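Uncharacterized protein (Anabaena variabilis, PDB 3OT2) is of unknown function but is probably a nuclease of the PD-(D/E)XK restriction endonuclease-like clan. Local coordinates at residues Ile10-Phe15 with Phe73-Thr78; Glu22-Tyr27 with Ser77-Ile82; Arg64-Leu69 with Ser83-Ser88; Ile104-Thr109 with Leu127-His132. All blocks are in the same frame, centred on the assembly; numbering follows the deposited sequence.

The four contacts run from the N-terminal helix into the main sheet. Contacts 1 and 2 share Ser-77 and Thr-78, and their centres lie about 12 Å apart. A probable hydrogen bond of 2.7 Å from Tyr-27 OH to Ile-10 O also ties them. The 1,4-butanediol pocket takes Phe-15 from contact 1 and Ser-25 from contact 2. Contact 2 leads into contact 3, where Asp-81 O lies 3.1 Å from Glu-68 N. Contacts 3 and 4 meet in the central sheet, with Val-84 N 2.8 Å from Trp-108 O. Contact 4 returns to contact 1 through His-128 NE2, 3.1 Å from Phe-73 O.

Contact 1 of 4, residues Ile10-Phe15 with Phe73-Thr78; sequences ITLDEF and FGDHST. With BU1 (1,4-butanediol), chain E.
Leu-12 and Phe-15, on one side of the short helix 12-15, close on Ser-77 and on the turn before it. Leu-12 uses both methyl branches. Its CD1 touches Ser-77 CB at 3.7 Å. Its CD2 lies 3.8 Å from the CA of Asp-75. The fork is carried across because CG of Leu-12 is anti to the backbone N (chi1 174°). Phe-15 brings ring atom CE2 to Ser-77 CB at 3.7 Å, in an oblique approach. The serine CB is therefore touched by both helix residues, while its OG is hydrogen-bonded to Thr-72 and Arg-70. The end of the Phe-15 ring also lines the ligand pocket, with CZ 3.5 Å from C4 of 1,4-butanediol.

One water makes a polar link. Leu-12 N donates to it at 2.9 Å, and it donates in turn to Asp-75 OD1 at 2.7 Å. The aspartate thus sits near the start of the helix, where its charge would probably be favoured. That start is fixed by a capping box. Glu-14 N donates to Thr-11 OG1 at 3.2 Å, and Thr-11 N makes a weak return bond to Glu-14 OE1. On the other side, Asp-75 is placed by a type I' turn from Phe-73 to His-76, closed by backbone bonds in both directions.

Tyr-27 of strand 25-28 packs on Leu-12, Phe-15 and Ser-77. Ile-32 of strand 31-34 also touches Phe-15. Across the turn, Phe-73 and His-76 meet His-128 of helix 119-131.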
# COMPACT_ATOMS: atom_id res chain seq x y z
N ILE A 10 3.86 -7.74 -26.08
CA ILE A 10 3.00 -6.75 -26.74
C ILE A 10 3.40 -5.32 -26.33
O ILE A 10 3.79 -5.08 -25.18
CB ILE A 10 1.50 -7.07 -26.42
CG1 ILE A 10 0.54 -6.21 -27.24
CG2 ILE A 10 1.18 -7.02 -24.91
CD1 ILE A 10 -0.69 -6.94 -27.71
N THR A 11 3.31 -4.37 -27.28
CA THR A 11 3.60 -2.95 -27.04
C THR A 11 2.30 -2.24 -26.69
O THR A 11 1.22 -2.80 -26.90
CB THR A 11 4.27 -2.27 -28.26
OG1 THR A 11 3.35 -2.21 -29.35
CG2 THR A 11 5.57 -2.94 -28.67
N LEU A 12 2.40 -0.99 -26.19
CA LEU A 12 1.23 -0.19 -25.85
C LEU A 12 0.42 0.13 -27.13
O LEU A 12 -0.79 -0.07 -27.13
CB LEU A 12 1.63 1.09 -25.09
CG LEU A 12 0.52 2.11 -24.80
CD1 LEU A 12 -0.57 1.53 -23.91
CD2 LEU A 12 1.07 3.37 -24.20
N ASP A 13 1.10 0.54 -28.23
CA ASP A 13 0.47 0.86 -29.52
C ASP A 13 -0.33 -0.33 -30.06
O ASP A 13 -1.46 -0.14 -30.52
CB ASP A 13 1.52 1.32 -30.56
CG ASP A 13 2.16 2.67 -30.26
OD1 ASP A 13 1.48 3.54 -29.63
OD2 ASP A 13 3.32 2.89 -30.69
N GLU A 14 0.23 -1.55 -29.95
CA GLU A 14 -0.42 -2.80 -30.34
C GLU A 14 -1.62 -3.08 -29.42
O GLU A 14 -2.70 -3.40 -29.92
CB GLU A 14 0.58 -3.98 -30.30
CG GLU A 14 1.54 -4.02 -31.47
CD GLU A 14 2.78 -4.88 -31.29
OE1 GLU A 14 2.79 -5.75 -30.39
OE2 GLU A 14 3.75 -4.69 -32.06
N PHE A 15 -1.44 -2.92 -28.09
CA PHE A 15 -2.50 -3.13 -27.10
C PHE A 15 -3.73 -2.26 -27.38
O PHE A 15 -4.86 -2.74 -27.25
CB PHE A 15 -1.99 -2.86 -25.65
CG PHE A 15 -3.09 -2.76 -24.61
CD1 PHE A 15 -3.63 -3.91 -24.05
CD2 PHE A 15 -3.61 -1.52 -24.23
CE1 PHE A 15 -4.68 -3.82 -23.12
CE2 PHE A 15 -4.66 -1.44 -23.32
CZ PHE A 15 -5.18 -2.58 -22.76
N PHE A 73 -1.08 6.82 -20.47
CA PHE A 73 0.06 7.71 -20.28
C PHE A 73 1.23 6.94 -19.68
O PHE A 73 1.02 5.89 -19.06
CB PHE A 73 -0.33 8.91 -19.37
CG PHE A 73 -0.86 8.48 -18.02
CD1 PHE A 73 -2.21 8.21 -17.84
CD2 PHE A 73 0.00 8.29 -16.95
CE1 PHE A 73 -2.69 7.79 -16.60
CE2 PHE A 73 -0.48 7.89 -15.70
CZ PHE A 73 -1.82 7.63 -15.54
N GLY A 74 2.44 7.46 -19.87
CA GLY A 74 3.68 6.89 -19.35
C GLY A 74 3.89 5.42 -19.67
O GLY A 74 4.36 4.68 -18.80
N ASP A 75 3.53 5.01 -20.90
CA ASP A 75 3.64 3.65 -21.46
C ASP A 75 2.65 2.64 -20.80
O ASP A 75 2.78 1.42 -20.98
CB ASP A 75 5.09 3.11 -21.40
CG ASP A 75 5.37 1.92 -22.30
OD1 ASP A 75 4.96 1.97 -23.49
OD2 ASP A 75 5.96 0.92 -21.82
N HIS A 76 1.63 3.16 -20.09
CA HIS A 76 0.59 2.33 -19.47
C HIS A 76 -0.77 2.75 -19.97
O HIS A 76 -0.96 3.92 -20.33
CB HIS A 76 0.61 2.45 -17.92
CG HIS A 76 1.81 1.87 -17.22
ND1 HIS A 76 1.81 1.67 -15.84
CD2 HIS A 76 3.03 1.51 -17.71
CE1 HIS A 76 3.01 1.19 -15.55
NE2 HIS A 76 3.78 1.09 -16.64
N SER A 77 -1.74 1.83 -19.93
CA SER A 77 -3.13 2.13 -20.29
C SER A 77 -4.02 1.53 -19.21
O SER A 77 -4.18 0.31 -19.14
CB SER A 77 -3.48 1.61 -21.68
OG SER A 77 -4.80 2.02 -21.96
N THR A 78 -4.55 2.38 -18.32
CA THR A 78 -5.31 1.94 -17.16
C THR A 78 -6.74 2.46 -17.15
O THR A 78 -7.09 3.38 -17.89
CB THR A 78 -4.59 2.34 -15.86
OG1 THR A 78 -4.38 3.76 -15.83
CG2 THR A 78 -3.26 1.60 -15.67
C1 BU1 E . -8.55 0.21 -26.14
C2 BU1 E . -7.73 -1.00 -25.67
C3 BU1 E . -8.74 -2.03 -25.18
C4 BU1 E . -8.04 -3.29 -24.72
O5 BU1 E . -7.68 1.11 -26.81
O6 BU1 E . -9.06 -4.15 -24.19
O HOH W 1 4.99 0.26 -25.61

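Contact 2 of 4, residues Glu22-Tyr27 with Ser77-Ile82; sequences EPASEY and STVPDI
The Tyr-27 ring turns an edge to Ser-77, whose N lies near the ring plane. The tyrosine OH is hydrogen-bonded to Ile-10 O. The motif is a single antiparallel bridge between the two small hairpins, with Tyr-27 and Ser-77 as a hydrogen-bonded pair. Tyr-27 N donates to Ser-77 O at 2.8 Å, and Ser-77 N returns a bond to Tyr-27 O at 2.9 Å.

The other flat group is the carboxylate of Glu-26. Its OE2 accepts from Val-79 N at 2.8 Å on the anti lone pair, and the bond is nearly straight (171°). The side chain is extended beyond CG (chi2 -173°), which carries OE2 past Thr-78 to the next residue. It crosses Thr-78 obliquely, with OE2 3.4 Å from Thr-78 CB. OE1 has a hydrogen-bond partner outside the two segments. With an alanine at this position, Val-79 N would probably lose its acceptor and the chain would be less firmly held where the strand ends.

Val-79 leads into Pro-80 and Asp-81, consistent with the PD of the PD-(D/E)XK signature. Beside the bridge, Ala-24 CB meets Val-79 CG2 at 3.9 Å.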
# COMPACT_ATOMS: atom_id res chain seq x y z
N GLU A 22 -14.96 -6.97 -20.96
CA GLU A 22 -15.79 -6.74 -19.77
C GLU A 22 -15.49 -7.83 -18.75
O GLU A 22 -15.83 -9.00 -19.00
CB GLU A 22 -17.29 -6.67 -20.07
CG GLU A 22 -18.00 -5.52 -19.37
CD GLU A 22 -18.06 -5.54 -17.85
OE1 GLU A 22 -18.59 -6.53 -17.29
OE2 GLU A 22 -17.62 -4.55 -17.22
N PRO A 23 -14.76 -7.51 -17.64
CA PRO A 23 -14.26 -6.18 -17.23
C PRO A 23 -13.13 -5.68 -18.13
O PRO A 23 -12.52 -6.48 -18.85
CB PRO A 23 -13.77 -6.42 -15.79
CG PRO A 23 -14.38 -7.72 -15.37
CD PRO A 23 -14.43 -8.52 -16.63
N ALA A 24 -12.87 -4.36 -18.11
CA ALA A 24 -11.84 -3.74 -18.95
C ALA A 24 -10.43 -4.30 -18.68
O ALA A 24 -10.15 -4.81 -17.60
CB ALA A 24 -11.85 -2.24 -18.76
N SER A 25 -9.58 -4.24 -19.71
CA SER A 25 -8.20 -4.69 -19.64
C SER A 25 -7.26 -3.50 -19.49
O SER A 25 -7.42 -2.46 -20.15
CB SER A 25 -7.83 -5.51 -20.86
OG SER A 25 -8.58 -6.71 -20.88
N GLU A 26 -6.27 -3.67 -18.62
CA GLU A 26 -5.24 -2.67 -18.39
C GLU A 26 -3.94 -3.18 -18.96
O GLU A 26 -3.72 -4.39 -19.05
CB GLU A 26 -5.09 -2.36 -16.90
CG GLU A 26 -6.34 -1.76 -16.28
CD GLU A 26 -6.18 -1.29 -14.84
OE1 GLU A 26 -5.82 -2.12 -13.98
OE2 GLU A 26 -6.47 -0.11 -14.56
N TYR A 27 -3.09 -2.25 -19.40
CA TYR A 27 -1.75 -2.53 -19.91
C TYR A 27 -0.77 -1.91 -18.91
O TYR A 27 -0.64 -0.68 -18.84
CB TYR A 27 -1.58 -2.02 -21.34
CG TYR A 27 -0.20 -2.29 -21.92
CD1 TYR A 27 0.08 -3.48 -22.58
CD2 TYR A 27 0.80 -1.32 -21.86
CE1 TYR A 27 1.34 -3.72 -23.14
CE2 TYR A 27 2.06 -1.55 -22.41
CZ TYR A 27 2.32 -2.75 -23.06
OH TYR A 27 3.57 -2.98 -23.57
N SER A 77 -1.74 1.83 -19.93
CA SER A 77 -3.13 2.13 -20.29
C SER A 77 -4.02 1.53 -19.21
O SER A 77 -4.18 0.31 -19.14
CB SER A 77 -3.48 1.61 -21.68
OG SER A 77 -4.80 2.02 -21.96
N THR A 78 -4.55 2.38 -18.32
CA THR A 78 -5.31 1.94 -17.16
C THR A 78 -6.74 2.46 -17.15
O THR A 78 -7.09 3.38 -17.89
CB THR A 78 -4.59 2.34 -15.86
OG1 THR A 78 -4.38 3.76 -15.83
CG2 THR A 78 -3.26 1.60 -15.67
N VAL A 79 -7.57 1.83 -16.32
CA VAL A 79 -8.98 2.17 -16.17
C VAL A 79 -9.26 2.32 -14.67
O VAL A 79 -9.80 1.40 -14.05
CB VAL A 79 -9.93 1.14 -16.85
CG1 VAL A 79 -11.37 1.65 -16.84
CG2 VAL A 79 -9.49 0.83 -18.28
N PRO A 80 -8.93 3.49 -14.06
CA PRO A 80 -9.23 3.67 -12.64
C PRO A 80 -10.73 3.51 -12.39
O PRO A 80 -11.52 3.85 -13.28
CB PRO A 80 -8.77 5.11 -12.36
CG PRO A 80 -7.75 5.38 -13.38
CD PRO A 80 -8.27 4.69 -14.62
N ASP A 81 -11.13 3.01 -11.21
CA ASP A 81 -12.55 2.89 -10.89
C ASP A 81 -13.24 4.27 -11.10
O ASP A 81 -14.32 4.34 -11.70
CB ASP A 81 -12.75 2.37 -9.46
CG ASP A 81 -12.43 0.90 -9.26
OD1 ASP A 81 -12.44 0.14 -10.28
OD2 ASP A 81 -12.22 0.49 -8.11
N ILE A 82 -12.59 5.35 -10.61
CA ILE A 82 -13.07 6.75 -10.77
C ILE A 82 -11.87 7.61 -11.10
O ILE A 82 -10.86 7.54 -10.41
CB ILE A 82 -13.83 7.30 -9.54
CG1 ILE A 82 -14.99 6.38 -9.12
CG2 ILE A 82 -14.31 8.76 -9.76
CD1 ILE A 82 -15.39 6.53 -7.70

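Contact 3 of 4, residues Arg64-Leu69 with Ser83-Ser88; sequences RAFLEL and SVFIWS. With EDO (1,2-ethanediol), chain I.
Phe-66 and Phe-85 form the apolar centre, with their side chains crossing at about a right angle. Phe-66 CE2 lies 3.9 Å from Phe-85 CD1. They sit on one face of an antiparallel strand pair, 63-67 with 82-86, at one edge of the mixed sheet. Phe-66 CG is anti to the carbonyl carbon (chi1 -56°), which sets the ring beside Phe-85. Leu-69 CD2 reaches Phe-85 CE1 at 3.7 Å. Arg-64 CG lies over one face of the Phe-66 ring, toward its rim, 3.6 Å above the plane. Replacing Phe-66 by alanine is likely to open a gap beside Phe-85 and free the Arg-64 chain to turn.

On the other face, Ala-65 CB meets Val-84 CG2 at 3.9 Å, and Ala-65 packs on Ile-53 of helix 40-57. Ala-65 and Val-84 are a non-hydrogen-bonded pair. Arg-64 with Phe-85 and Phe-66 with Ser-83 are the hydrogen-bonded pairs on either side of it. Phe-66 N donates to Ser-83 O at 2.8 Å.

Past Phe-66 the pairing goes on with a backbone bond between Glu-68 and Asp-81. At this polar edge a water bridges the two segments, donating to Leu-69 O at 2.7 Å and accepting from Ser-83 OG at 2.9 Å.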
# COMPACT_ATOMS: atom_id res chain seq x y z
N ARG A 64 -14.75 17.17 -13.28
CA ARG A 64 -15.72 16.12 -13.59
C ARG A 64 -15.14 14.76 -13.22
O ARG A 64 -13.97 14.46 -13.56
CB ARG A 64 -16.13 16.16 -15.07
CG ARG A 64 -17.25 15.15 -15.40
CD ARG A 64 -17.98 15.45 -16.67
NE ARG A 64 -18.91 14.36 -16.97
CZ ARG A 64 -19.73 14.33 -18.02
NH1 ARG A 64 -19.76 15.35 -18.88
NH2 ARG A 64 -20.53 13.30 -18.21
N ALA A 65 -15.95 13.95 -12.49
CA ALA A 65 -15.62 12.59 -12.10
C ALA A 65 -16.24 11.63 -13.11
O ALA A 65 -17.41 11.76 -13.45
CB ALA A 65 -16.14 12.30 -10.70
N PHE A 66 -15.43 10.69 -13.61
CA PHE A 66 -15.84 9.70 -14.61
C PHE A 66 -15.69 8.30 -14.09
O PHE A 66 -14.69 7.98 -13.45
CB PHE A 66 -14.99 9.83 -15.89
CG PHE A 66 -14.97 11.19 -16.54
CD1 PHE A 66 -15.94 11.54 -17.47
CD2 PHE A 66 -13.97 12.11 -16.23
CE1 PHE A 66 -15.91 12.79 -18.07
CE2 PHE A 66 -13.95 13.36 -16.82
CZ PHE A 66 -14.91 13.70 -17.74
N LEU A 67 -16.67 7.45 -14.39
CA LEU A 67 -16.67 6.04 -14.06
C LEU A 67 -15.94 5.27 -15.11
O LEU A 67 -16.27 5.41 -16.30
CB LEU A 67 -18.13 5.51 -14.03
CG LEU A 67 -18.89 5.64 -12.73
CD1 LEU A 67 -20.36 5.44 -12.95
CD2 LEU A 67 -18.48 4.59 -11.79
N GLU A 68 -15.00 4.38 -14.70
CA GLU A 68 -14.36 3.44 -15.61
C GLU A 68 -13.85 4.08 -16.94
O GLU A 68 -14.09 3.54 -18.02
CB GLU A 68 -15.34 2.30 -15.95
CG GLU A 68 -15.90 1.54 -14.76
CD GLU A 68 -14.91 0.65 -14.04
OE1 GLU A 68 -13.94 0.20 -14.69
OE2 GLU A 68 -15.11 0.38 -12.83
N LEU A 69 -13.12 5.20 -16.84
CA LEU A 69 -12.57 5.88 -18.01
C LEU A 69 -11.12 5.42 -18.24
O LEU A 69 -10.34 5.36 -17.29
CB LEU A 69 -12.64 7.41 -17.78
CG LEU A 69 -11.99 8.31 -18.83
CD1 LEU A 69 -12.83 8.37 -20.12
CD2 LEU A 69 -11.78 9.71 -18.27
N SER A 83 -12.00 8.43 -12.15
CA SER A 83 -11.01 9.42 -12.57
C SER A 83 -11.63 10.79 -12.48
O SER A 83 -12.73 11.00 -13.01
CB SER A 83 -10.59 9.14 -14.01
OG SER A 83 -9.67 8.07 -13.99
N VAL A 84 -10.95 11.73 -11.83
CA VAL A 84 -11.46 13.09 -11.69
C VAL A 84 -10.48 14.04 -12.39
O VAL A 84 -9.27 14.00 -12.14
CB VAL A 84 -11.74 13.51 -10.21
CG1 VAL A 84 -12.54 14.81 -10.16
CG2 VAL A 84 -12.48 12.42 -9.44
N PHE A 85 -11.01 14.85 -13.32
CA PHE A 85 -10.18 15.82 -14.08
C PHE A 85 -10.70 17.21 -13.87
O PHE A 85 -11.90 17.42 -14.00
CB PHE A 85 -10.24 15.50 -15.59
CG PHE A 85 -9.50 14.26 -16.02
CD1 PHE A 85 -10.11 13.02 -15.98
CD2 PHE A 85 -8.20 14.34 -16.50
CE1 PHE A 85 -9.42 11.88 -16.38
CE2 PHE A 85 -7.52 13.20 -16.92
CZ PHE A 85 -8.13 11.98 -16.85
N ILE A 86 -9.79 18.18 -13.62
CA ILE A 86 -10.16 19.60 -13.51
C ILE A 86 -10.60 20.02 -14.93
O ILE A 86 -10.19 19.37 -15.92
CB ILE A 86 -9.05 20.50 -12.90
CG1 ILE A 86 -7.81 20.64 -13.84
CG2 ILE A 86 -8.68 19.98 -11.48
CD1 ILE A 86 -6.69 21.61 -13.35
N TRP A 87 -11.48 21.04 -15.03
CA TRP A 87 -12.10 21.42 -16.29
C TRP A 87 -11.10 21.70 -17.40
O TRP A 87 -11.29 21.19 -18.49
CB TRP A 87 -13.03 22.62 -16.12
CG TRP A 87 -14.29 22.48 -16.94
CD1 TRP A 87 -14.55 23.08 -18.14
CD2 TRP A 87 -15.43 21.65 -16.64
NE1 TRP A 87 -15.79 22.68 -18.60
CE2 TRP A 87 -16.35 21.81 -17.69
CE3 TRP A 87 -15.75 20.77 -15.60
CZ2 TRP A 87 -17.59 21.15 -17.71
CZ3 TRP A 87 -16.98 20.13 -15.61
CH2 TRP A 87 -17.89 20.33 -16.65
N SER A 88 -10.02 22.48 -17.11
CA SER A 88 -9.00 22.86 -18.10
C SER A 88 -8.23 21.65 -18.68
O SER A 88 -7.64 21.78 -19.75
CB SER A 88 -8.00 23.84 -17.49
OG SER A 88 -7.29 23.25 -16.41
C1 EDO I . -13.70 2.10 -21.39
O1 EDO I . -12.84 2.72 -22.34
C2 EDO I . -12.84 1.38 -20.37
O2 EDO I . -13.71 0.72 -19.45
O HOH W 2 -11.39 5.96 -14.84

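Contact 4 of 4, residues Ile104-Thr109 with Leu127-His132; sequences IAPDWT and LHCLKH
The C-terminal end of helix 119-131 packs on the loop leading into strand 108-112 and on the strand's start, with Cys-129 against Pro-106 and Thr-109. The contact lies within the beta-alpha-beta unit of strand 108-112, helix 119-131 and strand 136-141. On the cysteine it is SG that reaches the strand side. Cys-129 SG lies 4.1 Å from Thr-109 CG2 and 4.2 Å from Pro-106 CD. Both are van der Waals contacts. The threonine has OG1 anti to its own N (chi1 -177°), which leaves the methyl CG2 facing the helix.

Further along, Ala-105 packs against the C-terminal end of the helix. Its CB is 3.6 Å from His-132 O and 4.0 Å from Cys-129 O, and it also nears His-132 CB. One water joins the two backbones. It accepts from Ala-105 N at 3.0 Å and donates to His-132 O at 2.9 Å, so it satisfies a carbonyl just past the helix. There too, His-132 sets CD2 over the rim of a His-128 ring face, 3.6 Å above the plane.

Asp-107 and Trp-108 form a classic beta bulge facing Val-84 of strand 82-86. Strand 136-141 pairs with Thr-109 on the other side. Phe-73 of strand 71-73 touches both Ala-105 and Cys-129, and Leu-127 touches Tyr-150 of strand 146-150.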
# COMPACT_ATOMS: atom_id res chain seq x y z
N ILE A 104 -3.76 11.44 -20.74
CA ILE A 104 -3.20 12.12 -19.57
C ILE A 104 -3.66 11.46 -18.27
O ILE A 104 -4.65 10.74 -18.25
CB ILE A 104 -3.57 13.64 -19.59
CG1 ILE A 104 -5.10 13.87 -19.74
CG2 ILE A 104 -2.77 14.44 -20.66
CD1 ILE A 104 -5.57 15.19 -19.26
N ALA A 105 -2.93 11.72 -17.18
CA ALA A 105 -3.22 11.19 -15.86
C ALA A 105 -4.39 11.98 -15.23
O ALA A 105 -4.46 13.19 -15.44
CB ALA A 105 -1.98 11.27 -14.98
N PRO A 106 -5.29 11.33 -14.44
CA PRO A 106 -6.36 12.11 -13.77
C PRO A 106 -5.79 13.09 -12.75
O PRO A 106 -4.68 12.88 -12.27
CB PRO A 106 -7.22 11.05 -13.06
CG PRO A 106 -6.73 9.72 -13.56
CD PRO A 106 -5.32 9.91 -14.05
N ASP A 107 -6.54 14.12 -12.37
CA ASP A 107 -6.09 15.01 -11.29
C ASP A 107 -6.26 14.29 -9.96
O ASP A 107 -5.49 14.49 -9.03
CB ASP A 107 -6.90 16.31 -11.31
CG ASP A 107 -6.44 17.19 -12.44
OD1 ASP A 107 -5.39 17.84 -12.29
OD2 ASP A 107 -7.06 17.12 -13.54
N TRP A 108 -7.25 13.41 -9.90
CA TRP A 108 -7.58 12.65 -8.71
C TRP A 108 -8.05 11.26 -9.13
O TRP A 108 -9.01 11.13 -9.90
CB TRP A 108 -8.65 13.42 -7.90
CG TRP A 108 -9.16 12.80 -6.63
CD1 TRP A 108 -8.56 11.82 -5.87
CD2 TRP A 108 -10.33 13.21 -5.91
NE1 TRP A 108 -9.33 11.56 -4.76
CE2 TRP A 108 -10.41 12.42 -4.74
CE3 TRP A 108 -11.34 14.18 -6.15
CZ2 TRP A 108 -11.46 12.56 -3.82
CZ3 TRP A 108 -12.37 14.32 -5.22
CH2 TRP A 108 -12.43 13.50 -4.09
N THR A 109 -7.33 10.22 -8.68
CA THR A 109 -7.68 8.84 -9.01
C THR A 109 -8.25 8.16 -7.77
O THR A 109 -7.71 8.31 -6.68
CB THR A 109 -6.51 8.05 -9.64
OG1 THR A 109 -6.97 6.74 -9.99
CG2 THR A 109 -5.30 7.86 -8.70
N LEU A 127 0.59 4.90 -7.80
CA LEU A 127 1.91 5.53 -7.77
C LEU A 127 2.35 5.97 -9.18
O LEU A 127 3.01 7.00 -9.30
CB LEU A 127 2.94 4.63 -7.09
CG LEU A 127 2.66 4.34 -5.59
CD1 LEU A 127 3.53 3.20 -5.10
CD2 LEU A 127 2.83 5.59 -4.71
N HIS A 128 1.95 5.23 -10.23
CA HIS A 128 2.25 5.57 -11.63
C HIS A 128 1.50 6.87 -12.00
O HIS A 128 2.08 7.74 -12.65
CB HIS A 128 1.88 4.41 -12.59
CG HIS A 128 2.14 4.69 -14.04
ND1 HIS A 128 3.40 4.61 -14.57
CD2 HIS A 128 1.27 5.05 -15.02
CE1 HIS A 128 3.29 4.94 -15.84
NE2 HIS A 128 2.02 5.20 -16.16
N CYS A 129 0.24 7.03 -11.53
CA CYS A 129 -0.53 8.28 -11.73
C CYS A 129 0.22 9.48 -11.16
O CYS A 129 0.36 10.50 -11.85
CB CYS A 129 -1.92 8.16 -11.11
SG CYS A 129 -3.03 7.08 -12.01
N LEU A 130 0.69 9.37 -9.91
CA LEU A 130 1.42 10.44 -9.22
C LEU A 130 2.70 10.81 -9.95
O LEU A 130 3.07 11.98 -9.97
CB LEU A 130 1.75 10.04 -7.77
CG LEU A 130 0.58 9.81 -6.81
CD1 LEU A 130 1.08 9.21 -5.51
CD2 LEU A 130 -0.20 11.10 -6.54
N LYS A 131 3.35 9.82 -10.60
CA LYS A 131 4.58 10.02 -11.38
C LYS A 131 4.29 10.87 -12.64
O LYS A 131 5.20 11.49 -13.19
CB LYS A 131 5.17 8.64 -11.75
CG LYS A 131 6.49 8.68 -12.53
CD LYS A 131 6.96 7.30 -12.94
CE LYS A 131 8.30 7.38 -13.64
NZ LYS A 131 8.85 6.04 -13.94
N HIS A 132 3.01 10.89 -13.10
CA HIS A 132 2.67 11.60 -14.33
C HIS A 132 1.71 12.78 -14.12
O HIS A 132 1.04 13.19 -15.06
CB HIS A 132 2.14 10.59 -15.36
CG HIS A 132 3.24 9.67 -15.81
ND1 HIS A 132 4.17 10.06 -16.77
CD2 HIS A 132 3.60 8.46 -15.32
CE1 HIS A 132 5.02 9.05 -16.88
NE2 HIS A 132 4.73 8.07 -16.02
O HOH W 3 -0.43 13.25 -17.55